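Local coordinates for probable E3 ubiquitin-protein ligase HERC1 (PDB 4QT6) that probably acts as an E3 ubiquitin ligase, its SPRY domain, the part in this crystal, being likely to serve protein recognition, at residues W76-R79 with N84-H87; T105-M110 with E122-A127. One frame throughout, in Å; residues are numbered along the deposited sequence.

Contact 1 (W76-R79 with N84-H87); sequences WLYR and NLYH. With ARF (formamide), chain C; ARF (formamide), chain B.
The imidazole of His87 lies flat over the indole of Trp76, covering its five-membered ring in an offset stack: the two centroids are 3.5 Å apart and the planes only 6° from parallel. His87 CE1 sits toward the rim of the indole, 3.2 Å from Trp76 CE2, while Trp76 NE1 stands over the centre of the imidazole. Both side chains run the same way; CG of His87 lies anti to its backbone N (chi1 -179°), which carries the imidazole out over the indole, and ND1 is bonded to the carbonyl of Met75, which fixes the ring's rotation. With an alanine in place of Trp76, the imidazole would probably lose its stacking partner, and a gap is likely to open where the indole also meets Phe128 edge-to-face. The backbones pair as an antiparallel beta hairpin at the margin of one sheet of the SPRY beta-sandwich. Leu77 and Tyr86 form the hydrogen-bonded pair, with Leu77 N to Tyr86 O and Tyr86 N to Leu77 O both 2.9 Å; Arg79 N adds a nearly straight bond to Asn84 O. On the face carrying Tyr78 and Leu85, Leu85 CD2 packs 3.8 Å from Tyr78 CD1, and the phenol OH meets Ser96 O and a formamide nitrogen. On the opposite face, the extended Arg79 chain passes Tyr86 so that NH1 reaches its OH at 2.9 Å, bent (145°) and somewhat out of the guanidinium plane. Arg79 NH2 holds a second formamide through its O at 3.0 Å, and NE bonds Tyr143 OH.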
ATOM      1  N   TRP A  76       5.485   1.068  -5.199  1.00 17.34           N
ATOM      2  CA  TRP A  76       6.113  -0.152  -4.722  1.00 18.11           C
ATOM      3  C   TRP A  76       5.025  -0.872  -3.943  1.00 18.70           C
ATOM      4  O   TRP A  76       4.542  -0.365  -2.914  1.00 17.98           O
ATOM      5  CB  TRP A  76       7.282   0.169  -3.785  1.00 17.64           C
ATOM      6  CG  TRP A  76       8.571   0.621  -4.425  1.00 18.22           C
ATOM      7  CD1 TRP A  76       9.696  -0.144  -4.591  1.00 19.34           C
ATOM      8  CD2 TRP A  76       8.900   1.922  -4.919  1.00 18.64           C
ATOM      9  NE1 TRP A  76      10.673   0.585  -5.185  1.00 19.62           N
ATOM     10  CE2 TRP A  76      10.239   1.863  -5.384  1.00 19.04           C
ATOM     11  CE3 TRP A  76       8.198   3.122  -5.055  1.00 18.99           C
ATOM     12  CZ2 TRP A  76      10.872   2.960  -5.950  1.00 19.57           C
ATOM     13  CZ3 TRP A  76       8.844   4.215  -5.613  1.00 19.58           C
ATOM     14  CH2 TRP A  76      10.175   4.128  -6.039  1.00 19.55           C
ATOM     15  N   LEU A  77       4.593  -2.031  -4.426  1.00 18.13           N
ATOM     16  CA  LEU A  77       3.339  -2.610  -3.968  1.00 18.01           C
ATOM     17  C   LEU A  77       3.468  -4.043  -3.507  1.00 18.67           C
ATOM     18  O   LEU A  77       4.286  -4.818  -4.018  1.00 19.80           O
ATOM     19  CB  LEU A  77       2.290  -2.532  -5.065  1.00 18.83           C
ATOM     20  CG  LEU A  77       1.884  -1.142  -5.505  1.00 18.61           C
ATOM     21  CD1 LEU A  77       1.010  -1.203  -6.753  1.00 19.12           C
ATOM     22  CD2 LEU A  77       1.172  -0.401  -4.377  1.00 18.84           C
ATOM     23  N   TYR A  78       2.593  -4.401  -2.579  1.00 18.11           N
ATOM     24  CA  TYR A  78       2.536  -5.707  -1.933  1.00 19.13           C
ATOM     25  C   TYR A  78       1.073  -6.163  -2.018  1.00 20.61           C
ATOM     26  O   TYR A  78       0.140  -5.498  -1.537  1.00 20.48           O
ATOM     27  CB  TYR A  78       3.082  -5.571  -0.491  1.00 18.20           C
ATOM     28  CG  TYR A  78       3.003  -6.730   0.463  1.00 18.97           C
ATOM     29  CD1 TYR A  78       3.102  -8.041   0.017  1.00 19.36           C
ATOM     30  CD2 TYR A  78       2.949  -6.509   1.846  1.00 19.30           C
ATOM     31  CE1 TYR A  78       3.038  -9.098   0.919  1.00 20.89           C
ATOM     32  CE2 TYR A  78       2.902  -7.559   2.749  1.00 21.12           C
ATOM     33  CZ  TYR A  78       2.966  -8.856   2.277  1.00 21.08           C
ATOM     34  OH  TYR A  78       2.905  -9.895   3.196  1.00 21.98           O
ATOM     35  N   ARG A  79       0.880  -7.297  -2.688  1.00 21.54           N
ATOM     36  CA  ARG A  79      -0.449  -7.769  -3.100  1.00 21.55           C
ATOM     37  C   ARG A  79      -1.071  -8.759  -2.105  1.00 21.88           C
ATOM     38  O   ARG A  79      -0.461  -9.798  -1.770  1.00 21.93           O
ATOM     39  CB  ARG A  79      -0.310  -8.403  -4.489  1.00 22.32           C
ATOM     40  CG  ARG A  79      -1.573  -8.952  -5.109  1.00 22.33           C
ATOM     41  CD  ARG A  79      -1.264  -9.444  -6.516  1.00 23.98           C
ATOM     42  NE  ARG A  79      -2.351 -10.217  -7.106  1.00 24.95           N
ATOM     43  CZ  ARG A  79      -2.197 -11.128  -8.070  1.00 27.05           C
ATOM     44  NH1 ARG A  79      -0.982 -11.403  -8.564  1.00 27.59           N
ATOM     45  NH2 ARG A  79      -3.263 -11.772  -8.533  1.00 27.39           N
ATOM     46  N   ASN A  84       2.640 -11.360  -3.587  1.00 23.42           N
ATOM     47  CA  ASN A  84       3.600 -10.881  -4.584  1.00 24.18           C
ATOM     48  C   ASN A  84       3.930  -9.416  -4.361  1.00 24.27           C
ATOM     49  O   ASN A  84       3.152  -8.683  -3.744  1.00 24.63           O
ATOM     50  CB  ASN A  84       3.093 -11.051  -6.033  1.00 25.53           C
ATOM     51  CG  ASN A  84       3.072 -12.505  -6.498  1.00 27.75           C
ATOM     52  OD1 ASN A  84       2.009 -13.063  -6.756  1.00 26.79           O
ATOM     53  ND2 ASN A  84       4.237 -13.122  -6.578  1.00 30.75           N
ATOM     54  N   LEU A  85       5.084  -9.022  -4.884  1.00 22.07           N
ATOM     55  CA  LEU A  85       5.657  -7.679  -4.793  1.00 22.04           C
ATOM     56  C   LEU A  85       5.853  -7.120  -6.201  1.00 22.42           C
ATOM     57  O   LEU A  85       6.230  -7.863  -7.132  1.00 23.35           O
ATOM     58  CB  LEU A  85       7.015  -7.739  -4.086  1.00 22.27           C
ATOM     59  CG  LEU A  85       7.023  -8.159  -2.625  1.00 22.62           C
ATOM     60  CD1 LEU A  85       8.440  -8.390  -2.132  1.00 21.86           C
ATOM     61  CD2 LEU A  85       6.319  -7.111  -1.760  1.00 23.89           C
ATOM     62  N   TYR A  86       5.566  -5.824  -6.361  1.00 21.36           N
ATOM     63  CA  TYR A  86       5.517  -5.169  -7.659  1.00 21.67           C
ATOM     64  C   TYR A  86       6.265  -3.860  -7.591  1.00 21.34           C
ATOM     65  O   TYR A  86       6.001  -3.014  -6.731  1.00 20.70           O
ATOM     66  CB  TYR A  86       4.067  -4.907  -8.114  1.00 21.54           C
ATOM     67  CG  TYR A  86       3.320  -6.203  -8.286  1.00 21.71           C
ATOM     68  CD1 TYR A  86       2.705  -6.810  -7.214  1.00 20.82           C
ATOM     69  CD2 TYR A  86       3.319  -6.866  -9.507  1.00 22.81           C
ATOM     70  CE1 TYR A  86       2.071  -8.031  -7.337  1.00 23.28           C
ATOM     71  CE2 TYR A  86       2.694  -8.092  -9.644  1.00 23.58           C
ATOM     72  CZ  TYR A  86       2.069  -8.671  -8.566  1.00 24.03           C
ATOM     73  OH  TYR A  86       1.462  -9.903  -8.687  1.00 25.43           O
ATOM     74  N   HIS A  87       7.244  -3.723  -8.473  1.00 20.53           N
ATOM     75  CA  HIS A  87       7.821  -2.445  -8.789  1.00 20.16           C
ATOM     76  C   HIS A  87       8.539  -2.613 -10.128  1.00 22.19           C
ATOM     77  O   HIS A  87       9.442  -3.428 -10.228  1.00 21.97           O
ATOM     78  CB  HIS A  87       8.794  -1.942  -7.710  1.00 20.75           C
ATOM     79  CG  HIS A  87       9.361  -0.616  -8.058  1.00 20.59           C
ATOM     80  ND1 HIS A  87       8.623   0.547  -7.989  1.00 20.28           N
ATOM     81  CD2 HIS A  87      10.564  -0.270  -8.576  1.00 19.81           C
ATOM     82  CE1 HIS A  87       9.346   1.549  -8.441  1.00 20.02           C
ATOM     83  NE2 HIS A  87      10.532   1.084  -8.785  1.00 20.84           N
TER
HETATM   84  N   ARF C2202       5.180  -9.991   4.988  0.50 24.39           N
HETATM   85  C   ARF C2202       5.903 -11.057   5.349  0.50 25.80           C
HETATM   86  O   ARF C2202       5.657 -12.150   4.852  0.50 25.66           O
HETATM   87  N   ARF B2201      -7.880 -12.077  -6.584  1.00 29.08           N
HETATM   88  C   ARF B2201      -6.808 -12.171  -7.367  1.00 29.52           C
HETATM   89  O   ARF B2201      -5.969 -11.283  -7.388  1.00 27.79           O

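Contact 2 (T105-M110 with E122-A127)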
ATOM      1  N   THR A 105       2.642  -4.201   8.665  1.00 19.50           N
ATOM      2  CA  THR A 105       3.608  -3.186   9.051  1.00 20.29           C
ATOM      3  C   THR A 105       4.453  -2.839   7.844  1.00 20.33           C
ATOM      4  O   THR A 105       4.955  -3.734   7.148  1.00 19.76           O
ATOM      5  CB  THR A 105       4.529  -3.698  10.171  1.00 20.97           C
ATOM      6  OG1 THR A 105       3.737  -4.089  11.310  1.00 22.41           O
ATOM      7  CG2 THR A 105       5.547  -2.651  10.573  1.00 21.95           C
ATOM      8  N   CYS A 106       4.639  -1.545   7.611  1.00 19.04           N
ATOM      9  CA  CYS A 106       5.441  -1.056   6.510  1.00 19.91           C
ATOM     10  C   CYS A 106       6.571  -0.253   7.115  1.00 20.13           C
ATOM     11  O   CYS A 106       6.348   0.577   7.997  1.00 18.43           O
ATOM     12  CB  CYS A 106       4.607  -0.151   5.596  1.00 19.86           C
ATOM     13  SG  CYS A 106       3.057  -0.917   5.031  1.00 23.26           S
ATOM     14  N   VAL A 107       7.795  -0.510   6.653  1.00 20.43           N
ATOM     15  CA  VAL A 107       8.952   0.249   7.058  1.00 20.98           C
ATOM     16  C   VAL A 107       9.584   0.871   5.828  1.00 20.53           C
ATOM     17  O   VAL A 107      10.048   0.145   4.946  1.00 21.93           O
ATOM     18  CB  VAL A 107      10.007  -0.625   7.769  1.00 22.04           C
ATOM     19  CG1 VAL A 107      11.144   0.248   8.263  1.00 21.84           C
ATOM     20  CG2 VAL A 107       9.383  -1.352   8.945  1.00 22.61           C
ATOM     21  N   LEU A 108       9.525   2.191   5.745  1.00 19.61           N
ATOM     22  CA  LEU A 108      10.106   2.943   4.655  1.00 19.43           C
ATOM     23  C   LEU A 108      11.370   3.604   5.167  1.00 20.49           C
ATOM     24  O   LEU A 108      11.321   4.567   5.946  1.00 19.17           O
ATOM     25  CB  LEU A 108       9.119   3.989   4.120  1.00 19.51           C
ATOM     26  CG  LEU A 108       9.664   4.910   3.050  1.00 19.46           C
ATOM     27  CD1 LEU A 108      10.100   4.120   1.807  1.00 20.29           C
ATOM     28  CD2 LEU A 108       8.640   5.990   2.725  1.00 21.11           C
ATOM     29  N   ASP A 109      12.509   3.085   4.712  1.00 20.57           N
ATOM     30  CA  ASP A 109      13.822   3.548   5.172  1.00 22.66           C
ATOM     31  C   ASP A 109      14.476   4.329   4.038  1.00 23.14           C
ATOM     32  O   ASP A 109      15.045   3.748   3.109  1.00 24.52           O
ATOM     33  CB  ASP A 109      14.663   2.342   5.611  1.00 22.84           C
ATOM     34  CG  ASP A 109      15.957   2.748   6.304  1.00 23.54           C
ATOM     35  OD1 ASP A 109      16.411   3.875   6.073  1.00 25.42           O
ATOM     36  OD2 ASP A 109      16.489   1.932   7.082  1.00 28.32           O
HETATM   37  N   MSE A 110      14.360   5.649   4.105  1.00 24.71           N
HETATM   38  CA  MSE A 110      14.818   6.515   3.019  1.00 26.39           C
HETATM   39  C   MSE A 110      16.312   6.725   3.048  1.00 29.21           C
HETATM   40  O   MSE A 110      16.894   7.226   2.073  1.00 33.62           O
HETATM   41  CB  MSE A 110      14.125   7.859   3.040  1.00 26.89           C
HETATM   42  CG  MSE A 110      12.609   7.782   3.056  1.00 28.03           C
HETATM   43 SE   MSE A 110      12.014   7.294   1.248  1.00 29.98          SE
HETATM   44  CE  MSE A 110      12.323   9.067   0.452  1.00 29.87           C
ATOM     45  N   GLU A 122       4.700  -9.975  13.052  1.00 36.72           N
ATOM     46  CA  GLU A 122       5.955 -10.676  12.725  1.00 36.40           C
ATOM     47  C   GLU A 122       6.976  -9.621  12.287  1.00 35.87           C
ATOM     48  O   GLU A 122       6.592  -8.575  11.782  1.00 33.41           O
ATOM     49  CB  GLU A 122       5.733 -11.694  11.609  1.00 35.99           C
ATOM     50  N   GLU A 123       8.270  -9.892  12.477  0.70 34.59           N
ATOM     51  CA  GLU A 123       9.303  -8.922  12.114  1.00 34.46           C
ATOM     52  C   GLU A 123       9.219  -8.627  10.619  1.00 31.26           C
ATOM     53  O   GLU A 123       9.001  -9.552   9.821  1.00 30.77           O
ATOM     54  CB  GLU A 123      10.716  -9.413  12.473  0.70 37.00           C
ATOM     55  CG  GLU A 123      11.053  -9.349  13.954  0.70 39.35           C
ATOM     56  CD  GLU A 123      10.832  -7.972  14.560  0.70 40.99           C
ATOM     57  OE1 GLU A 123      11.531  -7.000  14.182  0.70 40.37           O
ATOM     58  OE2 GLU A 123       9.945  -7.864  15.428  0.70 43.31           O
ATOM     59  N   PRO A 124       9.354  -7.339  10.231  1.00 29.06           N
ATOM     60  CA  PRO A 124       9.278  -7.061   8.809  1.00 27.97           C
ATOM     61  C   PRO A 124      10.377  -7.736   7.998  1.00 29.41           C
ATOM     62  O   PRO A 124      11.512  -7.891   8.476  1.00 31.49           O
ATOM     63  CB  PRO A 124       9.408  -5.539   8.740  1.00 28.63           C
ATOM     64  CG  PRO A 124       8.854  -5.072  10.031  1.00 30.46           C
ATOM     65  CD  PRO A 124       9.354  -6.092  11.015  1.00 28.98           C
ATOM     66  N   LYS A 125      10.014  -8.150   6.797  1.00 28.12           N
ATOM     67  CA  LYS A 125      10.949  -8.733   5.866  1.00 29.51           C
ATOM     68  C   LYS A 125      11.285  -7.718   4.787  1.00 27.67           C
ATOM     69  O   LYS A 125      10.397  -7.020   4.280  1.00 25.44           O
ATOM     70  CB  LYS A 125      10.365 -10.010   5.263  1.00 30.28           C
ATOM     71  CG  LYS A 125      10.142 -11.112   6.294  1.00 33.82           C
ATOM     72  CD  LYS A 125      10.080 -12.488   5.655  1.00 36.01           C
ATOM     73  N   LEU A 126      12.572  -7.619   4.441  1.00 28.05           N
ATOM     74  CA  LEU A 126      13.027  -6.755   3.347  1.00 26.41           C
ATOM     75  C   LEU A 126      12.301  -7.137   2.056  1.00 27.50           C
ATOM     76  O   LEU A 126      12.309  -8.292   1.649  1.00 27.23           O
ATOM     77  CB  LEU A 126      14.546  -6.883   3.142  1.00 30.29           C
ATOM     78  CG  LEU A 126      15.161  -6.056   2.015  1.00 30.72           C
ATOM     79  CD1 LEU A 126      15.076  -4.572   2.290  1.00 30.43           C
ATOM     80  CD2 LEU A 126      16.625  -6.444   1.812  1.00 32.77           C
ATOM     81  N   ALA A 127      11.667  -6.160   1.426  1.00 23.43           N
ATOM     82  CA  ALA A 127      10.884  -6.385   0.231  1.00 23.26           C
ATOM     83  C   ALA A 127      11.517  -5.739  -0.994  1.00 23.72           C
ATOM     84  O   ALA A 127      11.563  -6.349  -2.081  1.00 24.46           O
ATOM     85  CB  ALA A 127       9.493  -5.820   0.451  1.00 22.62           C
TER
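Val107 and Thr105 meet Pro124 through apolar contacts alone, and no hydrogen bond joins the two segments. The closer approach is Val107 CG2 to Pro124 CG, at 3.9 Å, with the valine crossing the proline at about a right angle. Val107 CG1 is anti to the backbone N (chi1 -176°), which leaves CG2 as the branch that meets the pyrrolidine ring. Thr105 uses its methyl: CG2 lies 4.1 Å from the same Pro124 CG, so one proline carbon touches two branches from alternate residues of the strand. Both Thr105 and Val107 point toward Pro124, whereas Cys106 between them points away, as strand alternation requires. The area buried is small, 100 Å² summed over both sides, and the nearest CA atoms, Thr105 and Pro124, are 6.9 Å apart, evidence of side-chain packing without direct strand pairing.

Backbone hydrogen bonding instead runs to other strands: Thr105 pairs with Gly118 and Val107 with Ser116, while Cys106 pairs with Trp41. Strand 114-119 lies between strands 103-109 and 125-128, and Pro124, just ahead of the latter, rests on the Thr105 and Val107 side chains, an arrangement belonging to the beta-sandwich of the SPRY domain.

Overall arrangement
Followed from the N terminus, the chain first enters these contacts at strand 75-79, and contact 1 closes the short four-residue turn that returns the chain as strand 84-86. The chain then passes to the other sheet, where contact 2 closes a longer excursion of eleven residues, turning after strand 103-109, returning antiparallel along 114-119 and turning again to Pro124. The two closures follow in series, neither nesting nor crossing. Contact 1 forms the edge of the six-stranded sheet, and contact 2 joins strand 103-109 to the approach of the outermost strand 125-128 in the seven-stranded one. Their centres are 13 Å apart, yet Leu85 CD1 packs 3.7 Å from Ala127 O, so the hairpin of the first sheet meets the edge strand of the second.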